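Local structure of mandelate racemase/muconate lactonizing enzyme/Enolase superfamily (Rhodobacter sphaeroides, 2HZG) at residues R249-E254 / I271-D277. The protein belongs to the mandelate racemase/muconate lactonizing enzyme family of the enolase superfamily, whose members join an N-terminal capping domain to a metal-binding beta/alpha barrel. Residues are numbered along the deposited sequence; the frame is centred on the assembly and turned at random.
Sequences RIAGGE and IGFIQID. With NA (sodium ion), chain C.
A251 and F273 face each other as a parallel bridge between strands 249-252 and 273-276, whose axes run 18° apart, and three backbone bonds zip the pair: G272 N to I250 O, G252 N to F273 O (3.3 Å) and Q275 N to G252 O. At its start the R249 chain bends at chi3 (74°) and brings one face of its guanidinium against CE2 and CZ of F273, off-centre, NH1 3.8 Å from CZ, the planes 46° apart. A water donating to G272 O is also weakly bonded by R249 NH2. Next along, A251 CB touches F273 CB and the Q275 amide, 3.6 Å from OE1. Away from A251 and F273, I250 and I271 cross at about a right angle, their CG2 methyls 4.0 Å apart. At the positive phi of G253 a side chain would run into the preceding carbonyl oxygen; next, E254 puts OE2 on the sodium ion at 2.2 Å. One water accepts from E254 N and sits 2.8 Å from Q275 OE1, with E254 OE2 also in reach but too few protons for every acceptor. R280 salt-bridges E254 OE1, and D199 and E227 also bind the sodium. In this beta-alpha-beta unit of the barrel, helix 259-268 makes the crossover and packs on I271, I274 and I276, helix 284-297 also covers I274 and I276, and strands 225-227 and 300-303 flank the pair.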
ATOM      1  N   ARG A 249      -0.862  26.690   5.216  1.00 19.59           N
ATOM      2  CA  ARG A 249      -1.683  25.728   4.497  1.00 19.55           C
ATOM      3  C   ARG A 249      -1.171  24.318   4.718  1.00 18.35           C
ATOM      4  O   ARG A 249      -0.046  24.139   5.180  1.00 18.17           O
ATOM      5  CB  ARG A 249      -1.739  26.114   3.015  1.00 19.98           C
ATOM      6  CG  ARG A 249      -2.487  27.447   2.846  1.00 23.91           C
ATOM      7  CD  ARG A 249      -2.223  28.059   1.496  1.00 30.69           C
ATOM      8  NE  ARG A 249      -2.946  27.345   0.445  1.00 34.49           N
ATOM      9  CZ  ARG A 249      -2.829  27.600  -0.855  1.00 36.71           C
ATOM     10  NH1 ARG A 249      -1.996  28.547  -1.280  1.00 36.17           N
ATOM     11  NH2 ARG A 249      -3.540  26.894  -1.728  1.00 36.75           N
ATOM     12  N   ILE A 250      -2.005  23.321   4.429  1.00 16.87           N
ATOM     13  CA  ILE A 250      -1.602  21.928   4.616  1.00 15.73           C
ATOM     14  C   ILE A 250      -1.138  21.362   3.269  1.00 15.46           C
ATOM     15  O   ILE A 250      -1.711  21.668   2.221  1.00 14.94           O
ATOM     16  CB  ILE A 250      -2.735  21.048   5.266  1.00 15.78           C
ATOM     17  CG1 ILE A 250      -3.319  21.708   6.537  1.00 16.45           C
ATOM     18  CG2 ILE A 250      -2.236  19.620   5.567  1.00 14.92           C
ATOM     19  CD1 ILE A 250      -2.301  22.252   7.552  1.00 18.44           C
ATOM     20  N   ALA A 251      -0.068  20.584   3.310  1.00 15.61           N
ATOM     21  CA  ALA A 251       0.468  19.953   2.105  1.00 15.74           C
ATOM     22  C   ALA A 251       0.654  18.477   2.352  1.00 15.24           C
ATOM     23  O   ALA A 251       0.869  18.051   3.487  1.00 15.51           O
ATOM     24  CB  ALA A 251       1.811  20.598   1.701  1.00 15.24           C
ATOM     25  N   GLY A 252       0.571  17.688   1.287  1.00 15.71           N
ATOM     26  CA  GLY A 252       0.916  16.273   1.386  1.00 15.23           C
ATOM     27  C   GLY A 252       0.745  15.578   0.055  1.00 15.53           C
ATOM     28  O   GLY A 252       0.497  16.229  -0.967  1.00 15.41           O
ATOM     29  N   GLY A 253       0.844  14.247   0.086  1.00 15.74           N
ATOM     30  CA  GLY A 253       0.683  13.428  -1.102  1.00 15.52           C
ATOM     31  C   GLY A 253       1.902  12.617  -1.482  1.00 16.44           C
ATOM     32  O   GLY A 253       1.809  11.732  -2.336  1.00 16.27           O
ATOM     33  N   GLU A 254       3.054  12.894  -0.868  1.00 16.07           N
ATOM     34  CA  GLU A 254       4.267  12.164  -1.249  1.00 16.81           C
ATOM     35  C   GLU A 254       4.169  10.657  -0.988  1.00 16.57           C
ATOM     36  O   GLU A 254       4.887   9.856  -1.606  1.00 16.65           O
ATOM     37  CB  GLU A 254       5.474  12.712  -0.513  1.00 16.67           C
ATOM     38  CG  GLU A 254       5.569  12.196   0.914  1.00 18.08           C
ATOM     39  CD  GLU A 254       6.811  12.702   1.569  1.00 19.46           C
ATOM     40  OE1 GLU A 254       7.704  11.888   1.855  1.00 22.56           O
ATOM     41  OE2 GLU A 254       6.896  13.934   1.756  1.00 22.25           O
ATOM     42  N   ILE A 271      -6.138  19.958   1.459  1.00 17.34           N
ATOM     43  CA  ILE A 271      -4.767  20.420   1.245  1.00 16.96           C
ATOM     44  C   ILE A 271      -4.724  21.561   0.225  1.00 16.67           C
ATOM     45  O   ILE A 271      -5.547  21.621  -0.696  1.00 16.29           O
ATOM     46  CB  ILE A 271      -3.806  19.290   0.790  1.00 16.75           C
ATOM     47  CG1 ILE A 271      -4.419  18.494  -0.380  1.00 16.60           C
ATOM     48  CG2 ILE A 271      -3.441  18.395   1.974  1.00 15.33           C
ATOM     49  CD1 ILE A 271      -3.351  17.859  -1.328  1.00 14.76           C
ATOM     50  N   GLY A 272      -3.754  22.453   0.408  1.00 16.17           N
ATOM     51  CA  GLY A 272      -3.474  23.503  -0.552  1.00 16.24           C
ATOM     52  C   GLY A 272      -2.401  23.150  -1.560  1.00 16.74           C
ATOM     53  O   GLY A 272      -2.302  23.803  -2.598  1.00 17.77           O
ATOM     54  N   PHE A 273      -1.593  22.130  -1.259  1.00 16.21           N
ATOM     55  CA  PHE A 273      -0.490  21.709  -2.127  1.00 16.16           C
ATOM     56  C   PHE A 273      -0.490  20.193  -2.218  1.00 15.74           C
ATOM     57  O   PHE A 273      -0.447  19.522  -1.199  1.00 15.35           O
ATOM     58  CB  PHE A 273       0.894  22.175  -1.581  1.00 15.38           C
ATOM     59  CG  PHE A 273       1.023  23.681  -1.463  1.00 16.80           C
ATOM     60  CD1 PHE A 273       1.592  24.430  -2.504  1.00 17.75           C
ATOM     61  CD2 PHE A 273       0.551  24.348  -0.333  1.00 17.03           C
ATOM     62  CE1 PHE A 273       1.702  25.829  -2.407  1.00 18.64           C
ATOM     63  CE2 PHE A 273       0.646  25.751  -0.222  1.00 17.59           C
ATOM     64  CZ  PHE A 273       1.221  26.488  -1.259  1.00 18.52           C
ATOM     65  N   ILE A 274      -0.544  19.671  -3.437  1.00 15.71           N
ATOM     66  CA  ILE A 274      -0.392  18.228  -3.661  1.00 15.75           C
ATOM     67  C   ILE A 274       1.039  17.981  -4.139  1.00 15.05           C
ATOM     68  O   ILE A 274       1.544  18.686  -5.011  1.00 15.46           O
ATOM     69  CB  ILE A 274      -1.484  17.659  -4.635  1.00 16.18           C
ATOM     70  CG1 ILE A 274      -1.412  16.119  -4.745  1.00 16.04           C
ATOM     71  CG2 ILE A 274      -1.378  18.289  -6.052  1.00 14.91           C
ATOM     72  CD1 ILE A 274      -1.970  15.347  -3.539  1.00 14.70           C
ATOM     73  N   GLN A 275       1.698  17.009  -3.523  1.00 14.90           N
ATOM     74  CA  GLN A 275       3.118  16.786  -3.715  1.00 14.79           C
ATOM     75  C   GLN A 275       3.312  15.338  -4.083  1.00 14.58           C
ATOM     76  O   GLN A 275       2.954  14.430  -3.330  1.00 14.25           O
ATOM     77  CB  GLN A 275       3.913  17.128  -2.451  1.00 15.37           C
ATOM     78  CG  GLN A 275       3.593  18.512  -1.883  1.00 14.99           C
ATOM     79  CD  GLN A 275       4.155  18.721  -0.495  1.00 19.34           C
ATOM     80  OE1 GLN A 275       3.857  17.958   0.433  1.00 19.64           O
ATOM     81  NE2 GLN A 275       4.959  19.766  -0.332  1.00 18.72           N
ATOM     82  N   ILE A 276       3.895  15.119  -5.251  1.00 13.61           N
ATOM     83  CA  ILE A 276       3.904  13.776  -5.823  1.00 13.24           C
ATOM     84  C   ILE A 276       5.314  13.307  -6.136  1.00 13.40           C
ATOM     85  O   ILE A 276       6.104  14.019  -6.741  1.00 12.37           O
ATOM     86  CB  ILE A 276       3.033  13.697  -7.108  1.00 13.02           C
ATOM     87  CG1 ILE A 276       1.575  14.096  -6.803  1.00 12.60           C
ATOM     88  CG2 ILE A 276       3.191  12.320  -7.796  1.00 11.95           C
ATOM     89  CD1 ILE A 276       0.824  13.150  -5.864  1.00 12.19           C
ATOM     90  N   ASP A 277       5.601  12.087  -5.697  1.00 13.99           N
ATOM     91  CA  ASP A 277       6.844  11.427  -5.991  1.00 14.89           C
ATOM     92  C   ASP A 277       6.615  10.433  -7.129  1.00 15.33           C
ATOM     93  O   ASP A 277       5.936   9.431  -6.943  1.00 15.85           O
ATOM     94  CB  ASP A 277       7.360  10.701  -4.741  1.00 14.98           C
ATOM     95  CG  ASP A 277       8.820  10.352  -4.853  1.00 16.48           C
ATOM     96  OD1 ASP A 277       9.209   9.740  -5.855  1.00 17.74           O
ATOM     97  OD2 ASP A 277       9.606  10.681  -3.949  1.00 20.17           O
TER
HETATM   98 NA    NA C1101       8.229  15.365   2.686  1.00 22.84          NA
HETATM   99  O   HOH W   1      -3.486  25.551  -4.136  1.00 32.99           O
HETATM  100  O   HOH W   2       3.450  10.510  -4.454  1.00 14.25           O
HETATM  101  O   HOH W   3       4.116  15.188   0.868  1.00 15.68           O
HETATM  102  O   HOH W   4       9.643  13.353   2.796  1.00 18.95           O
HETATM  103  O   HOH W   5       7.013  14.050   4.896  1.00 18.20           O
HETATM  104  O   HOH W   6      10.273  16.232   1.395  1.00 19.08           O